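Local coordinates for angiopoietin-related protein 4 (Homo sapiens, PDB 6U73) that inactivates lipoprotein lipase, thereby regulating triglyceride clearance from blood serum, and inhibits endothelial cell proliferation and migration, at residues Val91-Trp96 with Ile194-Trp199. Sequence-based numbering, arbitrary orientation.
With MYR (myristic acid), chain B.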
ATOM      1  N   VAL A  91       5.148  -6.589   0.118  1.00 31.14           N
ATOM      2  CA  VAL A  91       3.770  -6.798   0.532  1.00 27.55           C
ATOM      3  C   VAL A  91       3.733  -8.080   1.345  1.00 38.63           C
ATOM      4  O   VAL A  91       4.059  -9.154   0.825  1.00 38.44           O
ATOM      5  CB  VAL A  91       2.807  -6.885  -0.661  1.00 40.20           C
ATOM      6  CG1 VAL A  91       1.407  -7.287  -0.186  1.00 38.85           C
ATOM      7  CG2 VAL A  91       2.782  -5.560  -1.449  1.00 34.68           C
ATOM      8  N   GLN A  92       3.358  -7.967   2.621  1.00 31.14           N
ATOM      9  CA  GLN A  92       3.348  -9.092   3.542  1.00 31.05           C
ATOM     10  C   GLN A  92       1.934  -9.305   4.061  1.00 34.97           C
ATOM     11  O   GLN A  92       1.311  -8.371   4.574  1.00 40.32           O
ATOM     12  CB  GLN A  92       4.349  -8.849   4.676  1.00 29.41           C
ATOM     13  CG  GLN A  92       5.719  -8.476   4.078  1.00 38.74           C
ATOM     14  CD  GLN A  92       6.844  -8.311   5.086  1.00 39.04           C
ATOM     15  OE1 GLN A  92       6.609  -8.045   6.253  1.00 32.26           O
ATOM     16  NE2 GLN A  92       8.083  -8.445   4.616  1.00 36.47           N
ATOM     17  N   LEU A  93       1.429 -10.528   3.906  1.00 35.36           N
ATOM     18  CA  LEU A  93       0.064 -10.893   4.260  1.00 35.71           C
ATOM     19  C   LEU A  93       0.059 -12.020   5.283  1.00 42.41           C
ATOM     20  O   LEU A  93       0.876 -12.945   5.205  1.00 42.65           O
ATOM     21  CB  LEU A  93      -0.723 -11.337   3.024  1.00 28.31           C
ATOM     22  CG  LEU A  93      -0.471 -10.531   1.745  1.00 35.41           C
ATOM     23  CD1 LEU A  93      -0.881 -11.312   0.493  1.00 31.24           C
ATOM     24  CD2 LEU A  93      -1.178  -9.200   1.812  1.00 27.62           C
ATOM     25  N   ARG A  94      -0.880 -11.958   6.224  1.00 37.61           N
ATOM     26  CA  ARG A  94      -1.071 -13.010   7.214  1.00 36.21           C
ATOM     27  C   ARG A  94      -2.512 -13.499   7.146  1.00 34.84           C
ATOM     28  O   ARG A  94      -3.444 -12.692   7.172  1.00 34.99           O
ATOM     29  CB  ARG A  94      -0.736 -12.508   8.629  1.00 35.69           C
ATOM     30  CG  ARG A  94      -0.234 -13.586   9.600  1.00 44.68           C
ATOM     31  CD  ARG A  94      -0.059 -13.045  11.035  1.00 44.58           C
ATOM     32  NE  ARG A  94       1.010 -12.050  11.155  1.00 63.99           N
ATOM     33  CZ  ARG A  94       1.057 -11.090  12.086  1.00 78.79           C
ATOM     34  NH1 ARG A  94       0.083 -10.973  12.989  1.00 56.85           N
ATOM     35  NH2 ARG A  94       2.081 -10.236  12.110  1.00 66.12           N
ATOM     36  N   ASP A  95      -2.699 -14.815   7.077  1.00 35.44           N
ATOM     37  CA  ASP A  95      -4.044 -15.361   7.149  1.00 37.18           C
ATOM     38  C   ASP A  95      -4.365 -15.730   8.593  1.00 43.56           C
ATOM     39  O   ASP A  95      -3.556 -15.547   9.508  1.00 43.02           O
ATOM     40  CB  ASP A  95      -4.225 -16.551   6.195  1.00 39.14           C
ATOM     41  CG  ASP A  95      -3.443 -17.796   6.613  1.00 42.92           C
ATOM     42  OD1 ASP A  95      -3.076 -17.958   7.798  1.00 46.40           O
ATOM     43  OD2 ASP A  95      -3.200 -18.640   5.729  1.00 46.90           O
ATOM     44  N   TRP A  96      -5.572 -16.226   8.805  1.00 46.75           N
ATOM     45  CA  TRP A  96      -6.050 -16.484  10.182  1.00 42.91           C
ATOM     46  C   TRP A  96      -5.450 -17.736  10.818  1.00 47.17           C
ATOM     47  O   TRP A  96      -5.775 -17.995  11.957  1.00 43.00           O
ATOM     48  CB  TRP A  96      -7.567 -16.438  10.219  1.00 47.50           C
ATOM     49  CG  TRP A  96      -8.077 -15.037  10.116  1.00 39.75           C
ATOM     50  CD1 TRP A  96      -8.424 -14.374   8.986  1.00 36.75           C
ATOM     51  CD2 TRP A  96      -8.287 -14.123  11.193  1.00 34.64           C
ATOM     52  NE1 TRP A  96      -8.829 -13.114   9.285  1.00 38.74           N
ATOM     53  CE2 TRP A  96      -8.767 -12.932  10.632  1.00 40.81           C
ATOM     54  CE3 TRP A  96      -8.122 -14.194  12.574  1.00 39.63           C
ATOM     55  CZ2 TRP A  96      -9.087 -11.823  11.403  1.00 37.10           C
ATOM     56  CZ3 TRP A  96      -8.448 -13.102  13.338  1.00 44.28           C
ATOM     57  CH2 TRP A  96      -8.926 -11.933  12.759  1.00 42.67           C
ATOM     58  N   ILE A 194     -10.353  -6.891   3.498  1.00 32.61           N
ATOM     59  CA  ILE A 194      -8.920  -6.834   3.245  1.00 34.08           C
ATOM     60  C   ILE A 194      -8.541  -8.110   2.496  1.00 39.81           C
ATOM     61  O   ILE A 194      -8.569  -9.213   3.061  1.00 33.97           O
ATOM     62  CB  ILE A 194      -8.145  -6.697   4.561  1.00 35.43           C
ATOM     63  CG1 ILE A 194      -8.655  -5.477   5.344  1.00 32.36           C
ATOM     64  CG2 ILE A 194      -6.632  -6.654   4.312  1.00 28.65           C
ATOM     65  CD1 ILE A 194      -8.185  -5.441   6.785  1.00 31.74           C
ATOM     66  N   PHE A 195      -8.195  -7.984   1.217  1.00 32.06           N
ATOM     67  CA  PHE A 195      -8.059  -9.174   0.394  1.00 34.05           C
ATOM     68  C   PHE A 195      -6.906  -9.023  -0.585  1.00 31.99           C
ATOM     69  O   PHE A 195      -6.499  -7.918  -0.943  1.00 34.79           O
ATOM     70  CB  PHE A 195      -9.371  -9.493  -0.351  1.00 31.59           C
ATOM     71  CG  PHE A 195      -9.623  -8.641  -1.574  1.00 34.78           C
ATOM     72  CD1 PHE A 195     -10.218  -7.392  -1.463  1.00 37.74           C
ATOM     73  CD2 PHE A 195      -9.306  -9.112  -2.841  1.00 32.60           C
ATOM     74  CE1 PHE A 195     -10.473  -6.615  -2.601  1.00 34.39           C
ATOM     75  CE2 PHE A 195      -9.553  -8.350  -3.981  1.00 27.98           C
ATOM     76  CZ  PHE A 195     -10.141  -7.105  -3.866  1.00 32.46           C
ATOM     77  N   TRP A 196      -6.382 -10.170  -1.003  1.00 32.67           N
ATOM     78  CA  TRP A 196      -5.385 -10.272  -2.071  1.00 35.73           C
ATOM     79  C   TRP A 196      -5.746 -11.543  -2.841  1.00 37.21           C
ATOM     80  O   TRP A 196      -5.481 -12.647  -2.362  1.00 39.50           O
ATOM     81  CB  TRP A 196      -3.981 -10.334  -1.489  1.00 30.46           C
ATOM     82  CG  TRP A 196      -2.901 -10.338  -2.497  1.00 36.14           C
ATOM     83  CD1 TRP A 196      -2.444 -11.411  -3.197  1.00 41.53           C
ATOM     84  CD2 TRP A 196      -2.126  -9.212  -2.932  1.00 40.02           C
ATOM     85  NE1 TRP A 196      -1.433 -11.030  -4.042  1.00 36.49           N
ATOM     86  CE2 TRP A 196      -1.215  -9.685  -3.900  1.00 37.15           C
ATOM     87  CE3 TRP A 196      -2.108  -7.854  -2.593  1.00 32.80           C
ATOM     88  CZ2 TRP A 196      -0.301  -8.851  -4.537  1.00 28.68           C
ATOM     89  CZ3 TRP A 196      -1.202  -7.023  -3.228  1.00 32.17           C
ATOM     90  CH2 TRP A 196      -0.310  -7.527  -4.194  1.00 31.44           C
ATOM     91  N   LYS A 197      -6.521 -11.382  -3.908  1.00 40.99           N
ATOM     92  CA  LYS A 197      -7.161 -12.502  -4.652  1.00 39.21           C
ATOM     93  C   LYS A 197      -6.283 -13.722  -4.923  1.00 41.48           C
ATOM     94  O   LYS A 197      -6.738 -14.809  -4.659  1.00 45.81           O
ATOM     95  CB  LYS A 197      -7.846 -12.037  -5.935  1.00 45.19           C
ATOM     96  CG  LYS A 197      -8.727 -13.097  -6.574  1.00 44.05           C
ATOM     97  CD  LYS A 197      -9.442 -12.653  -7.807  1.00 52.73           C
ATOM     98  CE  LYS A 197      -8.511 -12.386  -8.966  1.00 51.97           C
ATOM     99  NZ  LYS A 197      -9.184 -11.611 -10.027  1.00 56.45           N
ATOM    100  N   THR A 198      -5.076 -13.541  -5.430  1.00 39.96           N
ATOM    101  CA  THR A 198      -4.278 -14.686  -5.849  1.00 42.72           C
ATOM    102  C   THR A 198      -3.681 -15.462  -4.687  1.00 41.55           C
ATOM    103  O   THR A 198      -3.192 -16.570  -4.903  1.00 49.75           O
ATOM    104  CB  THR A 198      -3.159 -14.253  -6.797  1.00 39.72           C
ATOM    105  OG1 THR A 198      -2.256 -13.383  -6.113  1.00 47.39           O
ATOM    106  CG2 THR A 198      -3.740 -13.537  -7.985  1.00 34.25           C
ATOM    107  N   TRP A 199      -3.744 -14.935  -3.483  1.00 41.34           N
ATOM    108  CA  TRP A 199      -3.251 -15.735  -2.347  1.00 44.19           C
ATOM    109  C   TRP A 199      -4.390 -16.565  -1.748  1.00 49.39           C
ATOM    110  O   TRP A 199      -4.455 -17.726  -2.018  1.00 49.47           O
ATOM    111  CB  TRP A 199      -2.507 -14.899  -1.302  1.00 39.04           C
ATOM    112  CG  TRP A 199      -1.809 -15.752  -0.294  1.00 39.35           C
ATOM    113  CD1 TRP A 199      -1.138 -16.900  -0.546  1.00 42.83           C
ATOM    114  CD2 TRP A 199      -1.750 -15.579   1.127  1.00 33.73           C
ATOM    115  NE1 TRP A 199      -0.657 -17.442   0.602  1.00 40.67           N
ATOM    116  CE2 TRP A 199      -1.019 -16.658   1.646  1.00 42.37           C
ATOM    117  CE3 TRP A 199      -2.237 -14.630   2.016  1.00 34.51           C
ATOM    118  CZ2 TRP A 199      -0.752 -16.800   2.996  1.00 34.78           C
ATOM    119  CZ3 TRP A 199      -1.986 -14.773   3.355  1.00 35.50           C
ATOM    120  CH2 TRP A 199      -1.253 -15.841   3.836  1.00 42.85           C
TER
HETATM  121  C1  MYR B 501      -7.159  -9.562 -11.502  1.00 71.70           C
HETATM  122  O1  MYR B 501      -8.117  -8.784 -11.253  1.00 58.19           O
HETATM  123  O2  MYR B 501      -7.057 -10.654 -10.883  1.00 66.70           O
HETATM  124  C2  MYR B 501      -6.120  -9.181 -12.554  1.00 54.99           C
HETATM  125  C3  MYR B 501      -5.711  -7.722 -12.361  1.00 50.48           C
HETATM  126  C4  MYR B 501      -4.315  -7.503 -12.941  1.00 50.60           C
HETATM  127  C5  MYR B 501      -3.466  -6.722 -11.942  1.00 48.57           C
HETATM  128  C6  MYR B 501      -3.842  -5.242 -12.002  1.00 57.27           C
HETATM  129  C7  MYR B 501      -2.665  -4.396 -11.523  1.00 50.45           C
HETATM  130  C8  MYR B 501      -2.441  -4.633 -10.031  1.00 47.65           C
HETATM  131  C9  MYR B 501      -2.392  -3.291  -9.305  1.00 41.38           C
HETATM  132  C10 MYR B 501      -3.070  -3.423  -7.943  1.00 32.00           C
HETATM  133  C11 MYR B 501      -2.186  -2.792  -6.871  1.00 39.55           C
HETATM  134  C12 MYR B 501      -0.978  -3.690  -6.613  1.00 36.19           C
HETATM  135  C13 MYR B 501      -0.349  -3.323  -5.271  1.00 40.54           C
HETATM  136  C14 MYR B 501       1.069  -3.887  -5.204  1.00 44.47           C
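Leu93 enters the corner between two indoles, Trp196 and Trp199, and touches both. Its CD1 methyl lies over one face of Trp196 in a CH-pi contact, 4.1 Å from the centroid of the five-membered ring and 26° off the normal, while CB packs obliquely against Trp199, 3.7 Å from CZ3. Over that same face of Trp196, Val91 CG1 reaches the benzo end, 4.0 Å from CZ3. With CG anti to the backbone N (chi1 -170°), Trp199 extends toward the end of the strand, where its CH2 edge meets Asp95 N at 3.7 Å. The Asp95 carboxylate, nearly parallel to this ring, is held by a salt bridge to Arg200 and a hydrogen bond to Asn99. In this fibrinogen C-terminal domain the contact joins strand 87-94 of the large antiparallel sheet to the short strand 195-196 and the residues that follow it, where Trp199 N bonds to Trp196 O (3.1 Å). Leu103 and Phe105 of strand 100-109 also pack on Trp196, and His172 meets it edge-to-face. Near the Trp196 plane, myristic acid C14 lies 4.0 Å from CH2; the acid group is hydrogen-bonded to Thr169, and Lys197 NZ makes a doubtfully short bond to O2.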